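UPF0303 protein YBR137W (Saccharomyces cerevisiae, PDB 4CLC) is of unknown function but is a cytoplasmic member of the UPF0303 family with an HbpS-like domain of the GAF clan. Local coordinates at residues F54-V59 and V75-S80; R90-A95 and C145-G150. All coordinates share one frame; numbering follows the deposited sequence.

Interaction 1 of 2, residues F54-V59 and V75-S80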
loop_
_atom_site.group_PDB
_atom_site.type_symbol
_atom_site.label_atom_id
_atom_site.label_comp_id
_atom_site.label_asym_id
_atom_site.label_seq_id
_atom_site.Cartn_x
_atom_site.Cartn_y
_atom_site.Cartn_z
ATOM N N PHE D 54 34.717 6.315 -24.499
ATOM C CA PHE D 54 33.462 6.836 -25.032
ATOM C C PHE D 54 33.215 8.305 -24.741
ATOM O O PHE D 54 32.185 8.646 -24.142
ATOM C CB PHE D 54 32.290 6.032 -24.496
ATOM C CG PHE D 54 32.247 4.630 -24.988
ATOM C CD1 PHE D 54 32.961 3.634 -24.336
ATOM C CD2 PHE D 54 31.487 4.301 -26.105
ATOM C CE1 PHE D 54 32.925 2.333 -24.793
ATOM C CE2 PHE D 54 31.435 3.009 -26.559
ATOM C CZ PHE D 54 32.158 2.017 -25.901
ATOM N N PRO D 55 34.123 9.183 -25.212
ATOM C CA PRO D 55 33.981 10.626 -24.971
ATOM C C PRO D 55 32.648 11.097 -25.487
ATOM O O PRO D 55 32.185 10.592 -26.511
ATOM C CB PRO D 55 35.116 11.236 -25.788
ATOM C CG PRO D 55 35.337 10.226 -26.887
ATOM C CD PRO D 55 35.155 8.900 -26.228
ATOM N N GLU D 56 32.044 12.032 -24.773
ATOM C CA GLU D 56 30.751 12.598 -25.142
ATOM C C GLU D 56 29.588 11.610 -25.105
ATOM O O GLU D 56 28.552 11.852 -25.725
ATOM C CB GLU D 56 30.847 13.230 -26.529
ATOM C CG GLU D 56 31.894 14.322 -26.584
ATOM C CD GLU D 56 31.795 15.155 -27.829
ATOM O OE1 GLU D 56 31.417 14.598 -28.886
ATOM O OE2 GLU D 56 32.089 16.371 -27.744
ATOM N N LYS D 57 29.749 10.526 -24.340
ATOM C CA LYS D 57 28.639 9.641 -23.959
ATOM C C LYS D 57 28.378 9.758 -22.454
ATOM O O LYS D 57 29.253 9.449 -21.642
ATOM C CB LYS D 57 28.945 8.184 -24.338
ATOM C CG LYS D 57 28.670 7.838 -25.807
ATOM C CD LYS D 57 27.184 7.830 -26.105
ATOM C CE LYS D 57 26.883 7.560 -27.564
ATOM N NZ LYS D 57 25.395 7.537 -27.793
ATOM N N PRO D 58 27.198 10.267 -22.073
ATOM C CA PRO D 58 26.940 10.341 -20.633
ATOM C C PRO D 58 26.708 8.956 -20.052
ATOM O O PRO D 58 25.800 8.237 -20.474
ATOM C CB PRO D 58 25.675 11.194 -20.548
ATOM C CG PRO D 58 24.946 10.888 -21.824
ATOM C CD PRO D 58 26.007 10.595 -22.875
ATOM N N VAL D 59 27.462 8.615 -19.020
ATOM C CA VAL D 59 27.377 7.285 -18.459
ATOM C C VAL D 59 27.371 7.366 -16.947
ATOM O O VAL D 59 28.074 8.187 -16.367
ATOM C CB VAL D 59 28.534 6.405 -18.966
ATOM C CG1 VAL D 59 28.654 5.148 -18.165
ATOM C CG2 VAL D 59 28.306 6.066 -20.405
ATOM N N VAL D 75 28.814 10.571 -12.770
ATOM C CA VAL D 75 28.180 10.759 -14.043
ATOM C C VAL D 75 29.321 11.184 -14.982
ATOM O O VAL D 75 30.093 12.076 -14.627
ATOM C CB VAL D 75 27.026 11.789 -13.892
ATOM C CG1 VAL D 75 27.044 12.851 -14.965
ATOM C CG2 VAL D 75 25.694 11.079 -13.816
ATOM N N THR D 76 29.484 10.525 -16.132
ATOM C CA THR D 76 30.733 10.672 -16.924
ATOM C C THR D 76 30.780 11.870 -17.854
ATOM O O THR D 76 31.843 12.214 -18.375
ATOM C CB THR D 76 31.029 9.447 -17.824
ATOM O OG1 THR D 76 29.957 9.264 -18.758
ATOM C CG2 THR D 76 31.228 8.194 -17.004
ATOM N N TYR D 77 29.635 12.511 -18.045
ATOM C CA TYR D 77 29.523 13.575 -19.024
ATOM C C TYR D 77 28.128 14.161 -18.919
ATOM O O TYR D 77 27.242 13.549 -18.316
ATOM C CB TYR D 77 29.778 13.036 -20.427
ATOM C CG TYR D 77 30.111 14.066 -21.477
ATOM C CD1 TYR D 77 31.405 14.546 -21.613
ATOM C CD2 TYR D 77 29.147 14.529 -22.354
ATOM C CE1 TYR D 77 31.728 15.466 -22.572
ATOM C CE2 TYR D 77 29.465 15.460 -23.318
ATOM C CZ TYR D 77 30.766 15.917 -23.422
ATOM O OH TYR D 77 31.114 16.835 -24.379
ATOM N N GLY D 78 27.939 15.339 -19.502
ATOM C CA GLY D 78 26.648 15.992 -19.506
ATOM C C GLY D 78 25.590 15.191 -20.237
ATOM O O GLY D 78 25.886 14.279 -21.023
ATOM N N GLY D 79 24.337 15.531 -19.977
ATOM C CA GLY D 79 23.245 14.796 -20.578
ATOM C C GLY D 79 22.903 13.459 -19.943
ATOM O O GLY D 79 22.155 12.682 -20.535
ATOM N N SER D 80 23.440 13.179 -18.755
ATOM C CA SER D 80 22.928 12.068 -17.966
ATOM C C SER D 80 21.610 12.517 -17.371
ATOM O O SER D 80 21.241 13.693 -17.475
ATOM C CB SER D 80 23.886 11.665 -16.859
ATOM O OG SER D 80 23.923 12.656 -15.837
#
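The aromatic ring of Tyr77 lies against the backbone of Glu56: on one face, Glu56 CA stands 3.6 Å from the ring centroid, only 10° off the ring normal, a CH-pi contact. An aromatic side chain of another chain also meets this ring, its plane inclined by about 40°. The Glu56 side chain runs alongside Tyr77 in the same direction, with its CG 3.4 Å from Tyr77 OH and its carboxylate plane turned well away from that of the ring. Glu56 is the third residue of a type II turn, Phe54 to Lys57, closed by Lys57 N to Phe54 O. With an alanine at Tyr77, Glu56 CA would probably lose the ring face covering it, and the aromatic group of the other chain its ring partner.

Deeper in, Thr76 OG1 joins the two segments. It donates to Lys57 O at 3.0 Å, in the carbonyl plane, and accepts a weak bond from Val59 N. A chi1 of 61° places the hydroxyl between its own backbone N and carbonyl carbon, where it can serve both partners. Thr76 N in turn reaches Val59 O at 2.7 Å. Beyond Tyr77, the Pro58 ring rests on the backbone of the loop that follows, its CB and CG against the carbonyl oxygens of Gly78 and Gly79.

These contacts close the open end of the beta hairpin formed by strands 60-64 and 70-75, prolonging its antiparallel pairing into the flanking loops. Val50 of helix 36-53 touches both Val59 and Thr76.

Interaction 2 of 2, residues R90-A95 and C145-G150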
loop_
_atom_site.group_PDB
_atom_site.type_symbol
_atom_site.label_atom_id
_atom_site.label_comp_id
_atom_site.label_asym_id
_atom_site.label_seq_id
_atom_site.Cartn_x
_atom_site.Cartn_y
_atom_site.Cartn_z
ATOM N N ARG D 90 17.669 -1.006 -11.085
ATOM C CA ARG D 90 17.100 -2.192 -11.692
ATOM C C ARG D 90 18.157 -3.226 -12.134
ATOM O O ARG D 90 17.949 -4.438 -11.958
ATOM C CB ARG D 90 16.216 -1.778 -12.852
ATOM C CG ARG D 90 15.079 -0.896 -12.430
ATOM C CD ARG D 90 14.196 -0.523 -13.577
ATOM N NE ARG D 90 13.725 -1.712 -14.283
ATOM C CZ ARG D 90 14.053 -2.022 -15.535
ATOM N NH1 ARG D 90 14.839 -1.225 -16.247
ATOM N NH2 ARG D 90 13.587 -3.130 -16.076
ATOM N N LYS D 91 19.290 -2.782 -12.676
ATOM C CA LYS D 91 20.311 -3.751 -13.061
ATOM C C LYS D 91 20.921 -4.406 -11.828
ATOM O O LYS D 91 21.011 -5.637 -11.742
ATOM C CB LYS D 91 21.410 -3.102 -13.898
ATOM C CG LYS D 91 20.958 -2.606 -15.249
ATOM C CD LYS D 91 22.137 -2.200 -16.101
ATOM C CE LYS D 91 21.701 -1.385 -17.309
ATOM N NZ LYS D 91 22.889 -0.929 -18.102
ATOM N N LYS D 92 21.331 -3.562 -10.882
ATOM C CA LYS D 92 21.958 -3.974 -9.628
ATOM C C LYS D 92 21.080 -4.973 -8.906
ATOM O O LYS D 92 21.559 -5.983 -8.397
ATOM C CB LYS D 92 22.217 -2.751 -8.733
ATOM C CG LYS D 92 22.872 -3.067 -7.413
ATOM C CD LYS D 92 23.158 -1.834 -6.584
ATOM C CE LYS D 92 21.927 -1.038 -6.306
ATOM N NZ LYS D 92 22.108 0.333 -6.844
ATOM N N LYS D 93 19.785 -4.687 -8.882
ATOM C CA LYS D 93 18.851 -5.532 -8.174
ATOM C C LYS D 93 18.880 -6.944 -8.755
ATOM O O LYS D 93 19.077 -7.921 -8.017
ATOM C CB LYS D 93 17.433 -4.944 -8.209
ATOM C CG LYS D 93 16.543 -5.597 -7.166
ATOM C CD LYS D 93 15.216 -4.906 -6.958
ATOM C CE LYS D 93 14.477 -5.521 -5.762
ATOM N NZ LYS D 93 13.469 -4.599 -5.144
ATOM N N THR D 94 18.706 -7.050 -10.074
ATOM C CA THR D 94 18.795 -8.337 -10.752
ATOM C C THR D 94 20.104 -9.044 -10.412
ATOM O O THR D 94 20.087 -10.162 -9.903
ATOM C CB THR D 94 18.707 -8.198 -12.274
ATOM O OG1 THR D 94 17.436 -7.656 -12.663
ATOM C CG2 THR D 94 18.898 -9.535 -12.906
ATOM N N ALA D 95 21.233 -8.379 -10.652
ATOM C CA ALA D 95 22.545 -8.974 -10.389
ATOM C C ALA D 95 22.737 -9.514 -8.972
ATOM O O ALA D 95 23.229 -10.628 -8.819
ATOM C CB ALA D 95 23.628 -7.980 -10.691
ATOM N N CYS D 145 28.658 -4.807 -6.033
ATOM C CA CYS D 145 28.211 -4.883 -7.397
ATOM C C CYS D 145 28.607 -3.579 -8.106
ATOM O O CYS D 145 28.413 -2.475 -7.578
ATOM C CB CYS D 145 26.700 -5.141 -7.447
ATOM S SG CYS D 145 25.929 -5.123 -9.090
ATOM N N LEU D 146 29.191 -3.721 -9.290
ATOM C CA LEU D 146 29.542 -2.593 -10.125
ATOM C C LEU D 146 28.496 -2.460 -11.215
ATOM O O LEU D 146 28.170 -3.439 -11.860
ATOM C CB LEU D 146 30.938 -2.794 -10.711
ATOM C CG LEU D 146 31.338 -2.088 -11.997
ATOM C CD1 LEU D 146 31.265 -0.606 -11.805
ATOM C CD2 LEU D 146 32.730 -2.497 -12.327
ATOM N N THR D 147 27.957 -1.263 -11.408
ATOM C CA THR D 147 26.878 -1.079 -12.360
ATOM C C THR D 147 27.096 0.142 -13.228
ATOM O O THR D 147 27.261 1.253 -12.722
ATOM C CB THR D 147 25.521 -0.929 -11.674
ATOM O OG1 THR D 147 25.250 -2.072 -10.863
ATOM C CG2 THR D 147 24.438 -0.789 -12.712
ATOM N N ILE D 148 27.081 -0.072 -14.541
ATOM C CA ILE D 148 27.309 0.990 -15.494
ATOM C C ILE D 148 26.042 1.157 -16.294
ATOM O O ILE D 148 25.293 0.195 -16.489
ATOM C CB ILE D 148 28.510 0.674 -16.391
ATOM C CG1 ILE D 148 29.766 0.519 -15.530
ATOM C CG2 ILE D 148 28.726 1.747 -17.423
ATOM C CD1 ILE D 148 30.998 0.186 -16.305
ATOM N N SER D 149 25.770 2.378 -16.722
ATOM C CA SER D 149 24.561 2.657 -17.469
ATOM C C SER D 149 24.767 3.800 -18.446
ATOM O O SER D 149 25.415 4.774 -18.116
ATOM C CB SER D 149 23.412 2.993 -16.517
ATOM O OG SER D 149 22.561 3.987 -17.072
ATOM N N GLY D 150 24.133 3.713 -19.609
ATOM C CA GLY D 150 24.168 4.763 -20.607
ATOM C C GLY D 150 24.849 4.455 -21.926
ATOM O O GLY D 150 24.707 5.220 -22.888
HETATM O O HOH W 1 21.372 1.418 -18.802
#
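Cys145 SG fits between two side chains of the helix, Lys92 CG and Ala95 CB, each 4.0 Å away, where helix 84-98 packs on one face of the mixed beta sheet. This is a layered alpha/beta fold, consistent with the GAF clan: Cys145, Thr147 and Ser149 point toward the helix, whereas Leu146 and Ile148 point away and meet helix 153-168 on the other face. The axes of the helix and strand segments approach to 8.6 Å and run roughly antiparallel, at 145°.

The tightly packed, mostly aliphatic part lies around Cys145 and Thr147. The two branches of Thr147 are divided between consecutive lysines, CG2 lying 4.0 Å from Lys91 CB and OG1 lying beside Lys92 CB. Only the aliphatic base of Lys92 takes part. Its chain bends at chi3 (58°) and carries the amine away from the strand to Gln89 OE1.

Toward the C-terminal end of the strand the packing gives way to polar contacts that include one water. Lys91 is extended beyond CG and spans the interval between helix and strand, so that its NZ donates to Ile148 O at 3.1 Å, in the carbonyl plane. The same amine bonds Gly129 O, while Asp156 OD2 forms a long, weak ion pair with it that probably helps to balance its charge. Ser149 OG, hydrogen-bonded to Asn84 ND2, lies on this looser, polar side. The water accepts a hydrogen bond from Lys91 NZ at 2.9 Å. A weak bond, 3.3 Å from the water O to Ser149 OG, completes the bridge.

Overall arrangement
Along the chain the two contacts come in series, interaction 1 being complete before interaction 2 begins, and both fall within the HbpS-like region. Their centres lie about 17 Å apart: interaction 1 is at the periphery, at the open end of hairpin 60-64/70-75, and interaction 2 is buried, with its centre about 6 Å from the centre of the chain. The sheet connects them, because strand 144-149 pairs with strand 60-64. They also touch directly, Val59 CG1 lying 3.5 Å from Ile148 CG2. Segment 75-80 then leads into helix 84-98, which supplies the helical side of interaction 2. This segment, which also meets other chains of the assembly, is thus continuous with the buried helix-sheet core.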